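Local coordinates for protein Phenylalanine/tyrosine ammonia-lyase (Rhodosporidium toruloides, PDB 1Y2M) that catalyses the non-oxidative deamination of L-phenylalanine and L-tyrosine to trans-cinnamic and p-coumaric acids, releasing ammonium, as a homotetramer, at residues Leu296-Val301 against Pro660-Leu665; Gly306-Phe311 against Lys334-Ser339; Thr526-Val531 against Ser696-Ala701; Gln533-Arg538 against Ile664-Val669. All coordinates share one frame; numbering follows the deposited sequence.

From the N terminus, helix 273-303 comes first, and its 296-301 segment waits more than 350 residues for its partner near the end of the chain, 660-665, which closes contact 1. Inside that long loop lies the short one of contact 2, where the loop 306-311 meets the end of helix 323-336. Helix 506-560 then supplies two segments: 533-538 closes contact 4 on helix 662-672, nested inside the loop that 526-531 closes with helix 691-703 in contact 3. Contacts 1 and 3 cross along the chain, whereas contacts 1 and 4 end on the same helix, sharing Ile-664 and Leu-665. Contacts 1, 3 and 4 tie the C-terminal helices to helices 273-303 and 506-560.

Contact 1 (Leu296-Val301 against Pro660-Leu665); sequences LTAMTV and PRTQIL
Thr-662 OG1 is gripped by Glu-302 OE1 and, weakly, by Ser-659 O, while its methyl group turns to the apolar side chain of Met-299. The hydroxyl sits between the backbone N and the carbonyl carbon (chi1 57°), and this divides the work of the threonine: OG1 takes the polar partners and CG2 rests 3.8 Å from Met-299 CG. The two side chains run past each other in opposite directions. Ala-298 CB approaches the same methyl more loosely, CB to CG2 of Thr-662 being 4.3 Å.

Met-299, present as selenomethionine, is straight through chi2 and bends at chi3 (86°), a flexible chain that can follow the uneven surface of Thr-662 and Leu-665. The bend brings CE to 3.6 Å from Thr-662 O, and SE lies 3.8 Å from Leu-665 CD2. Leu-665, about a turn further on, thus meets the selenium, while the terminal methyl stays by Thr-662 O. No hydrogen bond joins the two segments.

The contact is buried and joins helix 273-303 to helix 662-672. Helix 506-560 packs against Met-299 through Leu-532, helix 323-336 against Ala-298 through Leu-335, and helix 708-714 against Leu-665 through Val-710 and Met-714.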
loop_
_atom_site.group_PDB
_atom_site.type_symbol
_atom_site.label_atom_id
_atom_site.label_comp_id
_atom_site.label_asym_id
_atom_site.label_seq_id
_atom_site.Cartn_x
_atom_site.Cartn_y
_atom_site.Cartn_z
ATOM N N LEU B 296 10.039 25.516 -10.258
ATOM C CA LEU B 296 10.015 25.814 -8.845
ATOM C C LEU B 296 11.338 25.496 -8.179
ATOM O O LEU B 296 11.774 26.240 -7.312
ATOM C CB LEU B 296 8.899 25.013 -8.183
ATOM C CG LEU B 296 7.510 25.555 -8.454
ATOM C CD1 LEU B 296 6.482 24.588 -7.985
ATOM C CD2 LEU B 296 7.332 26.855 -7.720
ATOM N N THR B 297 12.007 24.439 -8.608
ATOM C CA THR B 297 13.361 24.144 -8.165
ATOM C C THR B 297 14.303 25.346 -8.423
ATOM O O THR B 297 15.018 25.797 -7.523
ATOM C CB THR B 297 13.921 22.851 -8.826
ATOM O OG1 THR B 297 13.127 21.731 -8.438
ATOM C CG2 THR B 297 15.347 22.606 -8.346
ATOM N N ALA B 298 14.269 25.849 -9.650
ATOM C CA ALA B 298 15.115 26.990 -10.056
ATOM C C ALA B 298 14.764 28.207 -9.169
ATOM O O ALA B 298 15.661 28.872 -8.583
ATOM C CB ALA B 298 14.926 27.310 -11.504
HETATM N N MSE B 299 13.478 28.501 -9.022
HETATM C CA MSE B 299 13.090 29.714 -8.260
HETATM C C MSE B 299 13.435 29.611 -6.793
HETATM O O MSE B 299 13.730 30.594 -6.100
HETATM C CB MSE B 299 11.632 30.025 -8.512
HETATM C CG MSE B 299 11.439 30.335 -9.923
HETATM SE SE MSE B 299 9.597 30.891 -10.324
HETATM C CE MSE B 299 9.793 32.719 -9.934
ATOM N N THR B 300 13.364 28.388 -6.291
ATOM C CA THR B 300 13.814 28.128 -4.906
ATOM C C THR B 300 15.320 28.315 -4.742
ATOM O O THR B 300 15.787 28.817 -3.714
ATOM C CB THR B 300 13.332 26.759 -4.405
ATOM O OG1 THR B 300 11.896 26.636 -4.565
ATOM C CG2 THR B 300 13.674 26.554 -2.931
ATOM N N VAL B 301 16.118 27.868 -5.713
ATOM C CA VAL B 301 17.560 28.100 -5.621
ATOM C C VAL B 301 17.759 29.621 -5.531
ATOM O O VAL B 301 18.571 30.107 -4.733
ATOM C CB VAL B 301 18.324 27.506 -6.838
ATOM C CG1 VAL B 301 19.776 27.953 -6.852
ATOM C CG2 VAL B 301 18.243 25.956 -6.874
ATOM N N PRO B 660 16.235 36.125 -16.346
ATOM C CA PRO B 660 15.213 36.521 -17.303
ATOM C C PRO B 660 14.115 35.493 -17.539
ATOM O O PRO B 660 13.003 35.869 -17.902
ATOM C CB PRO B 660 16.005 36.754 -18.596
ATOM C CG PRO B 660 17.282 36.082 -18.411
ATOM C CD PRO B 660 17.577 36.177 -16.939
ATOM N N ARG B 661 14.447 34.211 -17.379
ATOM C CA ARG B 661 13.504 33.128 -17.627
ATOM C C ARG B 661 12.608 32.937 -16.437
ATOM O O ARG B 661 11.436 32.609 -16.583
ATOM C CB ARG B 661 14.216 31.821 -18.030
ATOM C CG ARG B 661 14.831 31.893 -19.413
ATOM C CD ARG B 661 15.552 30.638 -19.808
ATOM N NE ARG B 661 16.163 30.771 -21.131
ATOM C CZ ARG B 661 15.554 30.524 -22.295
ATOM N NH1 ARG B 661 14.304 30.082 -22.348
ATOM N NH2 ARG B 661 16.224 30.686 -23.427
ATOM N N THR B 662 13.133 33.084 -15.231
ATOM C CA THR B 662 12.244 32.887 -14.073
ATOM C C THR B 662 11.354 34.119 -13.856
ATOM O O THR B 662 10.276 34.011 -13.270
ATOM C CB THR B 662 12.969 32.549 -12.767
ATOM O OG1 THR B 662 13.916 33.554 -12.444
ATOM C CG2 THR B 662 13.701 31.196 -12.841
ATOM N N GLN B 663 11.801 35.286 -14.355
ATOM C CA GLN B 663 10.974 36.484 -14.311
ATOM C C GLN B 663 9.626 36.265 -15.066
ATOM O O GLN B 663 8.593 36.878 -14.735
ATOM C CB GLN B 663 11.754 37.663 -14.890
ATOM C CG GLN B 663 11.066 39.034 -14.746
ATOM C CD GLN B 663 11.926 40.144 -15.372
ATOM O OE1 GLN B 663 13.135 40.174 -15.156
ATOM N NE2 GLN B 663 11.310 41.001 -16.187
ATOM N N ILE B 664 9.633 35.410 -16.089
ATOM C CA ILE B 664 8.420 35.109 -16.854
ATOM C C ILE B 664 7.314 34.604 -15.957
ATOM O O ILE B 664 6.130 35.047 -16.051
ATOM C CB ILE B 664 8.726 34.134 -18.010
ATOM C CG1 ILE B 664 9.661 34.819 -18.989
ATOM C CG2 ILE B 664 7.431 33.727 -18.728
ATOM C CD1 ILE B 664 10.306 33.870 -20.073
ATOM N N LEU B 665 7.675 33.642 -15.103
ATOM C CA LEU B 665 6.697 33.017 -14.207
ATOM C C LEU B 665 6.325 34.015 -13.109
ATOM O O LEU B 665 5.174 34.132 -12.701
ATOM C CB LEU B 665 7.242 31.727 -13.605
ATOM C CG LEU B 665 6.224 30.843 -12.846
ATOM C CD1 LEU B 665 4.914 30.737 -13.554
ATOM C CD2 LEU B 665 6.775 29.490 -12.507
#

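Contact 2 (Gly306-Phe311 against Lys334-Ser339); sequences GHAGSF and KLLEGS
Leu-336 and Phe-311 reach each other through similar first torsions: in each, CG lies anti to the carbonyl carbon and beside the backbone N, with chi1 of -66° for the leucine and -48° for the phenylalanine. Leu-336 is extended further at chi2, and this carries its CD1 methyl into the angle between Ala-308 and the aromatic ring. That one branch does all the close touching on the leucine side. It lies 3.8 Å from Phe-311 CD2, approaching the ring obliquely, and 4.0 Å from Ala-308 CB. A residue as small as alanine suits the second place, because its backbone can come close while its methyl still closes over the leucine.

The backbone on both sides sets where these groups stand. Ala-308 and Phe-311 start and end a short 3-10 segment, with Phe-311 N bonded to Ala-308 O at 3.1 Å, so the two face Leu-336 together; Ser-310 CB lies over one face of the ring, toward its rim. On the other side, helix 323-336 finishes and a type II turn runs from Leu-336 to Ser-339, closed by a 3.0 Å bond from Ser-339 N to Leu-336 O. Gly-338 has a phi of 85°, where a CB would collide with Glu-337 O, and so a glycine suits the place.

Ser-339 OG bonds Glu-302, and Phe-311 O bonds Arg-333. Phe-311 stands about 7 Å, side chain to side chain, from Arg-366, a probable cinnamate-binding residue. With no hydrogen bond between the segments, their direct match rests on carbon against carbon, and therefore on shape and burial.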
loop_
_atom_site.group_PDB
_atom_site.type_symbol
_atom_site.label_atom_id
_atom_site.label_comp_id
_atom_site.label_asym_id
_atom_site.label_seq_id
_atom_site.Cartn_x
_atom_site.Cartn_y
_atom_site.Cartn_z
ATOM N N GLY B 306 21.033 30.001 -3.373
ATOM C CA GLY B 306 21.732 28.747 -3.461
ATOM C C GLY B 306 22.608 28.626 -4.680
ATOM O O GLY B 306 22.828 29.599 -5.399
ATOM N N HIS B 307 23.088 27.405 -4.899
ATOM C CA HIS B 307 24.133 27.188 -5.903
ATOM C C HIS B 307 23.583 26.701 -7.236
ATOM O O HIS B 307 23.054 25.584 -7.371
ATOM C CB HIS B 307 25.124 26.164 -5.393
ATOM C CG HIS B 307 25.917 26.637 -4.225
ATOM N ND1 HIS B 307 25.590 26.332 -2.922
ATOM C CD2 HIS B 307 27.061 27.360 -4.170
ATOM C CE1 HIS B 307 26.483 26.874 -2.111
ATOM N NE2 HIS B 307 27.385 27.510 -2.844
ATOM N N ALA B 308 23.812 27.490 -8.272
ATOM C CA ALA B 308 23.473 27.031 -9.617
ATOM C C ALA B 308 24.440 25.904 -10.042
ATOM O O ALA B 308 24.167 25.178 -11.005
ATOM C CB ALA B 308 23.535 28.174 -10.557
ATOM N N GLY B 309 25.579 25.791 -9.363
ATOM C CA GLY B 309 26.622 24.799 -9.676
ATOM C C GLY B 309 26.107 23.358 -9.656
ATOM O O GLY B 309 26.667 22.498 -10.310
ATOM N N SER B 310 25.059 23.093 -8.878
ATOM C CA SER B 310 24.476 21.725 -8.809
ATOM C C SER B 310 24.087 21.208 -10.189
ATOM O O SER B 310 23.975 20.005 -10.378
ATOM C CB SER B 310 23.256 21.677 -7.898
ATOM O OG SER B 310 23.594 22.004 -6.596
ATOM N N PHE B 311 23.853 22.123 -11.136
ATOM C CA PHE B 311 23.271 21.771 -12.433
ATOM C C PHE B 311 24.275 21.849 -13.572
ATOM O O PHE B 311 23.906 21.801 -14.704
ATOM C CB PHE B 311 22.070 22.680 -12.676
ATOM C CG PHE B 311 21.175 22.739 -11.494
ATOM C CD1 PHE B 311 20.344 21.674 -11.227
ATOM C CD2 PHE B 311 21.194 23.793 -10.617
ATOM C CE1 PHE B 311 19.583 21.655 -10.124
ATOM C CE2 PHE B 311 20.458 23.753 -9.450
ATOM C CZ PHE B 311 19.631 22.704 -9.220
ATOM N N LYS B 334 19.396 26.199 -17.542
ATOM C CA LYS B 334 18.871 27.215 -18.467
ATOM C C LYS B 334 18.103 28.281 -17.699
ATOM O O LYS B 334 18.335 29.474 -17.874
ATOM C CB LYS B 334 17.995 26.563 -19.527
ATOM C CG LYS B 334 17.268 27.593 -20.396
ATOM C CD LYS B 334 17.358 27.314 -21.885
ATOM C CE LYS B 334 16.689 26.060 -22.293
ATOM N NZ LYS B 334 16.640 25.974 -23.793
ATOM N N LEU B 335 17.225 27.840 -16.810
ATOM C CA LEU B 335 16.414 28.770 -16.027
ATOM C C LEU B 335 17.254 29.654 -15.127
ATOM O O LEU B 335 16.859 30.793 -14.905
ATOM C CB LEU B 335 15.396 28.025 -15.190
ATOM C CG LEU B 335 14.318 27.245 -15.961
ATOM C CD1 LEU B 335 13.496 26.496 -14.982
ATOM C CD2 LEU B 335 13.436 28.191 -16.811
ATOM N N LEU B 336 18.357 29.138 -14.559
ATOM C CA LEU B 336 19.185 29.930 -13.637
ATOM C C LEU B 336 20.183 30.878 -14.301
ATOM O O LEU B 336 20.745 31.753 -13.626
ATOM C CB LEU B 336 19.932 29.023 -12.624
ATOM C CG LEU B 336 18.963 28.294 -11.668
ATOM C CD1 LEU B 336 19.686 27.230 -10.841
ATOM C CD2 LEU B 336 18.255 29.320 -10.785
ATOM N N GLU B 337 20.421 30.728 -15.597
ATOM C CA GLU B 337 21.334 31.634 -16.289
ATOM C C GLU B 337 20.861 33.043 -16.130
ATOM O O GLU B 337 19.684 33.329 -16.318
ATOM C CB GLU B 337 21.431 31.314 -17.762
ATOM C CG GLU B 337 22.120 30.021 -17.951
ATOM C CD GLU B 337 23.136 30.024 -19.051
ATOM O OE1 GLU B 337 23.420 31.101 -19.647
ATOM O OE2 GLU B 337 23.657 28.913 -19.283
ATOM N N GLY B 338 21.786 33.904 -15.760
ATOM C CA GLY B 338 21.448 35.312 -15.638
ATOM C C GLY B 338 20.851 35.715 -14.305
ATOM O O GLY B 338 20.633 36.921 -14.069
ATOM N N SER B 339 20.557 34.746 -13.435
ATOM C CA SER B 339 20.100 35.056 -12.080
ATOM C C SER B 339 21.169 35.827 -11.306
ATOM O O SER B 339 22.336 35.500 -11.365
ATOM C CB SER B 339 19.749 33.790 -11.290
ATOM O OG SER B 339 19.207 34.137 -10.009
#

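Contact 3 (Thr526-Val531 against Ser696-Ala701); sequences THLYCV and SKIYEA
Ile-698 is pressed against Leu-528 and Tyr-529, and across 526-531 and 696-701 the close contacts of the shorter helix all come from this one side chain. Its two branches divide the task. CG2 meets Leu-528 CD2 at 3.7 Å, the side chains crossing at a slant. CD1, at the end of a chain whose CG1 lies beside the backbone N (chi1 -57°), settles against the base of Tyr-529, 3.9 Å from its CA and 4.0 Å from its CB. A beta-branched residue fits here because its two branches can touch two neighbouring residues at once. Tyr-529 offers only its base: the ring leads away from Ile-698, and its hydroxyl bonds His-466.

The more solvent-accessible side carries Lys-697 and Glu-700, which are partly exposed and make no contact with 526-531. A second subunit comes near there: Glu-700 OE1 bonds Ser-145 OG of that subunit, and Ser-696 OG bonds its Leu-143 N. Tyr-699 OH reaches both Asp-518 of helix 506-560 and Asn-158 of the second subunit.

A short helix laid on a long one and bordering another subunit fits the largely alpha-helical architecture of the PAL/histidase family and its tetramer, a dimer of dimers.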
loop_
_atom_site.group_PDB
_atom_site.type_symbol
_atom_site.label_atom_id
_atom_site.label_comp_id
_atom_site.label_asym_id
_atom_site.label_seq_id
_atom_site.Cartn_x
_atom_site.Cartn_y
_atom_site.Cartn_z
ATOM N N THR B 526 0.813 26.115 -4.045
ATOM C CA THR B 526 1.300 26.562 -2.729
ATOM C C THR B 526 2.788 26.964 -2.753
ATOM O O THR B 526 3.216 28.016 -2.249
ATOM C CB THR B 526 1.026 25.448 -1.704
ATOM O OG1 THR B 526 -0.389 25.305 -1.572
ATOM C CG2 THR B 526 1.645 25.689 -0.333
ATOM N N HIS B 527 3.611 26.089 -3.294
ATOM C CA HIS B 527 5.037 26.355 -3.401
ATOM C C HIS B 527 5.262 27.626 -4.226
ATOM O O HIS B 527 6.113 28.469 -3.892
ATOM C CB HIS B 527 5.705 25.109 -4.000
ATOM C CG HIS B 527 7.219 25.135 -4.016
ATOM N ND1 HIS B 527 7.973 24.076 -4.482
ATOM C CD2 HIS B 527 8.104 26.091 -3.636
ATOM C CE1 HIS B 527 9.258 24.386 -4.373
ATOM N NE2 HIS B 527 9.366 25.608 -3.883
ATOM N N LEU B 528 4.615 27.733 -5.372
ATOM C CA LEU B 528 4.774 28.934 -6.198
ATOM C C LEU B 528 4.362 30.198 -5.450
ATOM O O LEU B 528 5.089 31.200 -5.477
ATOM C CB LEU B 528 3.951 28.793 -7.482
ATOM C CG LEU B 528 4.048 29.884 -8.548
ATOM C CD1 LEU B 528 5.501 30.258 -8.850
ATOM C CD2 LEU B 528 3.348 29.402 -9.842
ATOM N N TYR B 529 3.244 30.136 -4.731
ATOM C CA TYR B 529 2.835 31.281 -3.896
ATOM C C TYR B 529 3.984 31.675 -2.972
ATOM O O TYR B 529 4.354 32.855 -2.878
ATOM C CB TYR B 529 1.578 30.945 -3.103
ATOM C CG TYR B 529 1.206 32.041 -2.140
ATOM C CD1 TYR B 529 0.335 33.067 -2.508
ATOM C CD2 TYR B 529 1.729 32.054 -0.875
ATOM C CE1 TYR B 529 0.030 34.073 -1.630
ATOM C CE2 TYR B 529 1.432 33.093 0.008
ATOM C CZ TYR B 529 0.591 34.084 -0.366
ATOM O OH TYR B 529 0.298 35.099 0.548
ATOM N N CYS B 530 4.534 30.677 -2.277
ATOM C CA CYS B 530 5.571 30.948 -1.249
ATOM C C CYS B 530 6.893 31.449 -1.836
ATOM O O CYS B 530 7.493 32.417 -1.327
ATOM C CB CYS B 530 5.809 29.778 -0.370
ATOM S SG CYS B 530 4.424 29.253 0.641
ATOM N N VAL B 531 7.352 30.794 -2.904
ATOM C CA VAL B 531 8.651 31.161 -3.473
ATOM C C VAL B 531 8.630 32.596 -3.957
ATOM O O VAL B 531 9.626 33.297 -3.917
ATOM C CB VAL B 531 9.140 30.130 -4.557
ATOM C CG1 VAL B 531 8.443 30.390 -5.905
ATOM C CG2 VAL B 531 10.661 30.177 -4.718
ATOM N N SER B 696 -5.531 29.801 -4.516
ATOM C CA SER B 696 -6.573 29.298 -5.411
ATOM C C SER B 696 -6.443 29.800 -6.840
ATOM O O SER B 696 -6.685 29.041 -7.790
ATOM C CB SER B 696 -7.943 29.565 -4.832
ATOM O OG SER B 696 -8.076 28.900 -3.567
ATOM N N LYS B 697 -6.123 31.069 -7.008
ATOM C CA LYS B 697 -5.944 31.630 -8.336
ATOM C C LYS B 697 -4.790 30.974 -9.073
ATOM O O LYS B 697 -4.891 30.757 -10.288
ATOM C CB LYS B 697 -5.716 33.135 -8.235
ATOM C CG LYS B 697 -6.978 33.857 -7.875
ATOM C CD LYS B 697 -6.825 35.347 -7.789
ATOM C CE LYS B 697 -8.231 35.997 -7.622
ATOM N NZ LYS B 697 -9.254 35.408 -8.542
ATOM N N ILE B 698 -3.728 30.605 -8.358
ATOM C CA ILE B 698 -2.585 29.907 -8.966
ATOM C C ILE B 698 -3.016 28.498 -9.389
ATOM O O ILE B 698 -2.764 28.040 -10.511
ATOM C CB ILE B 698 -1.370 29.907 -8.053
ATOM C CG1 ILE B 698 -0.982 31.364 -7.694
ATOM C CG2 ILE B 698 -0.219 29.188 -8.718
ATOM C CD1 ILE B 698 0.216 31.523 -6.795
ATOM N N TYR B 699 -3.585 27.789 -8.425
ATOM C CA TYR B 699 -4.163 26.435 -8.667
ATOM C C TYR B 699 -5.077 26.452 -9.908
ATOM O O TYR B 699 -4.988 25.587 -10.745
ATOM C CB TYR B 699 -4.925 25.968 -7.448
ATOM C CG TYR B 699 -5.799 24.729 -7.616
ATOM C CD1 TYR B 699 -5.290 23.437 -7.540
ATOM C CD2 TYR B 699 -7.161 24.882 -7.835
ATOM C CE1 TYR B 699 -6.132 22.325 -7.645
ATOM C CE2 TYR B 699 -7.973 23.771 -7.958
ATOM C CZ TYR B 699 -7.473 22.517 -7.890
ATOM O OH TYR B 699 -8.367 21.470 -8.001
ATOM N N GLU B 700 -5.965 27.433 -10.003
ATOM C CA GLU B 700 -6.911 27.468 -11.125
ATOM C C GLU B 700 -6.192 27.634 -12.456
ATOM O O GLU B 700 -6.574 27.015 -13.457
ATOM C CB GLU B 700 -7.970 28.536 -10.902
ATOM C CG GLU B 700 -8.936 28.136 -9.777
ATOM C CD GLU B 700 -10.003 29.169 -9.419
ATOM O OE1 GLU B 700 -9.822 30.365 -9.724
ATOM O OE2 GLU B 700 -11.052 28.778 -8.833
ATOM N N ALA B 701 -5.129 28.440 -12.462
ATOM C CA ALA B 701 -4.273 28.597 -13.637
ATOM C C ALA B 701 -3.485 27.353 -14.023
ATOM O O ALA B 701 -3.170 27.151 -15.197
ATOM C CB ALA B 701 -3.337 29.786 -13.448
#

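Contact 4 (Gln533-Arg538 against Ile664-Val669); sequences QAIDLR and ILYAFV
The ring of Tyr-666 and the carboxylate of Asp-536 stand almost perpendicular, their planes 88° apart. Asp-536 OD1 lies at the edge of the ring, in its plane, where it accepts a hydrogen bond from Tyr-666 OH. At 2.4 Å between OH and OD1 this bond is very short, and its exact length is doubtful. Ile-535 CG2 comes to the same ring obliquely, 4.1 Å from Tyr-666 CE1, with the two side chains sliding past each other in opposite directions.

The tyrosine reaches this far because CG lies anti to the backbone N (chi1 179°), throwing the ring straight out from helix 662-672 toward helix 506-560. A long side chain suits the place, since the nearest CA atoms, those of Ile-535 and Tyr-666, are 9.2 Å apart. Two helices of the mainly helical PAL/histidase fold are thereby bridged by a ring with an apolar flank and a polar tip.

Ser-652 OG hydrogen-bonds both Tyr-666 OH and Asp-536 OD1, so the hydroxyl, the carboxylate oxygen and the serine form a triangle, to which Arg-670 is joined through a salt bridge with Asp-536 OD2. That charge probably helps to keep the carboxylate ionised. With an alanine in place of Asp-536, Tyr-666 OH would probably lose its acceptor across the contact and Arg-670 a counter-charge, and the ring would be freer to shift. Ile-535 also packs against Met-299 of helix 273-303, while Leu-532, one turn earlier on the long helix, touches Tyr-666.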
loop_
_atom_site.group_PDB
_atom_site.type_symbol
_atom_site.label_atom_id
_atom_site.label_comp_id
_atom_site.label_asym_id
_atom_site.label_seq_id
_atom_site.Cartn_x
_atom_site.Cartn_y
_atom_site.Cartn_z
ATOM N N GLN B 533 6.856 35.112 -2.696
ATOM C CA GLN B 533 7.026 35.926 -1.477
ATOM C C GLN B 533 8.461 35.941 -1.043
ATOM O O GLN B 533 9.014 37.020 -0.750
ATOM C CB GLN B 533 6.173 35.427 -0.339
ATOM C CG GLN B 533 6.337 36.275 0.938
ATOM C CD GLN B 533 5.446 37.515 1.029
ATOM O OE1 GLN B 533 4.778 37.941 0.073
ATOM N NE2 GLN B 533 5.473 38.138 2.221
ATOM N N ALA B 534 9.093 34.766 -1.012
ATOM C CA ALA B 534 10.501 34.682 -0.601
ATOM C C ALA B 534 11.395 35.511 -1.523
ATOM O O ALA B 534 12.299 36.219 -1.082
ATOM C CB ALA B 534 10.946 33.228 -0.600
ATOM N N ILE B 535 11.118 35.443 -2.833
ATOM C CA ILE B 535 11.887 36.220 -3.838
ATOM C C ILE B 535 11.789 37.737 -3.557
ATOM O O ILE B 535 12.745 38.457 -3.595
ATOM C CB ILE B 535 11.418 35.892 -5.255
ATOM C CG1 ILE B 535 12.041 34.552 -5.657
ATOM C CG2 ILE B 535 11.784 36.940 -6.216
ATOM C CD1 ILE B 535 11.418 33.875 -6.858
ATOM N N ASP B 536 10.574 38.210 -3.295
ATOM C CA ASP B 536 10.390 39.612 -2.974
ATOM C C ASP B 536 11.104 39.993 -1.666
ATOM O O ASP B 536 11.677 41.065 -1.570
ATOM C CB ASP B 536 8.893 39.857 -2.902
ATOM C CG ASP B 536 8.271 40.018 -4.257
ATOM O OD1 ASP B 536 8.971 40.430 -5.235
ATOM O OD2 ASP B 536 7.025 39.801 -4.373
ATOM N N LEU B 537 11.058 39.133 -0.656
ATOM C CA LEU B 537 11.748 39.422 0.618
ATOM C C LEU B 537 13.267 39.412 0.447
ATOM O O LEU B 537 14.021 40.225 1.059
ATOM C CB LEU B 537 11.322 38.444 1.705
ATOM C CG LEU B 537 9.847 38.580 2.149
ATOM C CD1 LEU B 537 9.467 37.437 3.136
ATOM C CD2 LEU B 537 9.591 39.937 2.754
ATOM N N ARG B 538 13.741 38.480 -0.367
ATOM C CA ARG B 538 15.160 38.486 -0.680
ATOM C C ARG B 538 15.590 39.749 -1.419
ATOM O O ARG B 538 16.667 40.322 -1.197
ATOM C CB ARG B 538 15.546 37.252 -1.473
ATOM C CG ARG B 538 17.065 37.039 -1.521
ATOM C CD ARG B 538 17.653 36.632 -0.193
ATOM N NE ARG B 538 17.452 35.211 0.111
ATOM C CZ ARG B 538 17.799 34.620 1.254
ATOM N NH1 ARG B 538 18.287 35.370 2.247
ATOM N NH2 ARG B 538 17.662 33.334 1.395
ATOM N N ILE B 664 9.633 35.410 -16.089
ATOM C CA ILE B 664 8.420 35.109 -16.854
ATOM C C ILE B 664 7.314 34.604 -15.957
ATOM O O ILE B 664 6.130 35.047 -16.051
ATOM C CB ILE B 664 8.726 34.134 -18.010
ATOM C CG1 ILE B 664 9.661 34.819 -18.989
ATOM C CG2 ILE B 664 7.431 33.727 -18.728
ATOM C CD1 ILE B 664 10.306 33.870 -20.073
ATOM N N LEU B 665 7.675 33.642 -15.103
ATOM C CA LEU B 665 6.697 33.017 -14.207
ATOM C C LEU B 665 6.325 34.015 -13.109
ATOM O O LEU B 665 5.174 34.132 -12.701
ATOM C CB LEU B 665 7.242 31.727 -13.605
ATOM C CG LEU B 665 6.224 30.843 -12.846
ATOM C CD1 LEU B 665 4.914 30.737 -13.554
ATOM C CD2 LEU B 665 6.775 29.490 -12.507
ATOM N N TYR B 666 7.310 34.742 -12.606
ATOM C CA TYR B 666 7.045 35.767 -11.596
ATOM C C TYR B 666 5.991 36.779 -12.087
ATOM O O TYR B 666 4.991 37.037 -11.431
ATOM C CB TYR B 666 8.340 36.507 -11.264
ATOM C CG TYR B 666 8.232 37.629 -10.252
ATOM C CD1 TYR B 666 8.496 37.403 -8.908
ATOM C CD2 TYR B 666 7.910 38.916 -10.638
ATOM C CE1 TYR B 666 8.408 38.421 -7.951
ATOM C CE2 TYR B 666 7.809 39.950 -9.693
ATOM C CZ TYR B 666 8.073 39.701 -8.368
ATOM O OH TYR B 666 8.002 40.691 -7.417
ATOM N N ALA B 667 6.241 37.342 -13.268
ATOM C CA ALA B 667 5.316 38.292 -13.895
ATOM C C ALA B 667 3.961 37.662 -14.140
ATOM O O ALA B 667 2.945 38.286 -13.926
ATOM C CB ALA B 667 5.899 38.844 -15.202
ATOM N N PHE B 668 3.940 36.400 -14.561
ATOM C CA PHE B 668 2.649 35.748 -14.810
ATOM C C PHE B 668 1.782 35.736 -13.577
ATOM O O PHE B 668 0.601 36.063 -13.617
ATOM C CB PHE B 668 2.874 34.314 -15.277
ATOM C CG PHE B 668 1.611 33.531 -15.475
ATOM C CD1 PHE B 668 0.711 33.883 -16.493
ATOM C CD2 PHE B 668 1.317 32.434 -14.649
ATOM C CE1 PHE B 668 -0.478 33.156 -16.688
ATOM C CE2 PHE B 668 0.154 31.718 -14.845
ATOM C CZ PHE B 668 -0.742 32.066 -15.875
ATOM N N VAL B 669 2.370 35.358 -12.443
ATOM C CA VAL B 669 1.581 35.217 -11.224
ATOM C C VAL B 669 1.258 36.600 -10.625
ATOM O O VAL B 669 0.105 36.891 -10.248
ATOM C CB VAL B 669 2.292 34.332 -10.205
ATOM C CG1 VAL B 669 1.497 34.313 -8.933
ATOM C CG2 VAL B 669 2.392 32.943 -10.730
#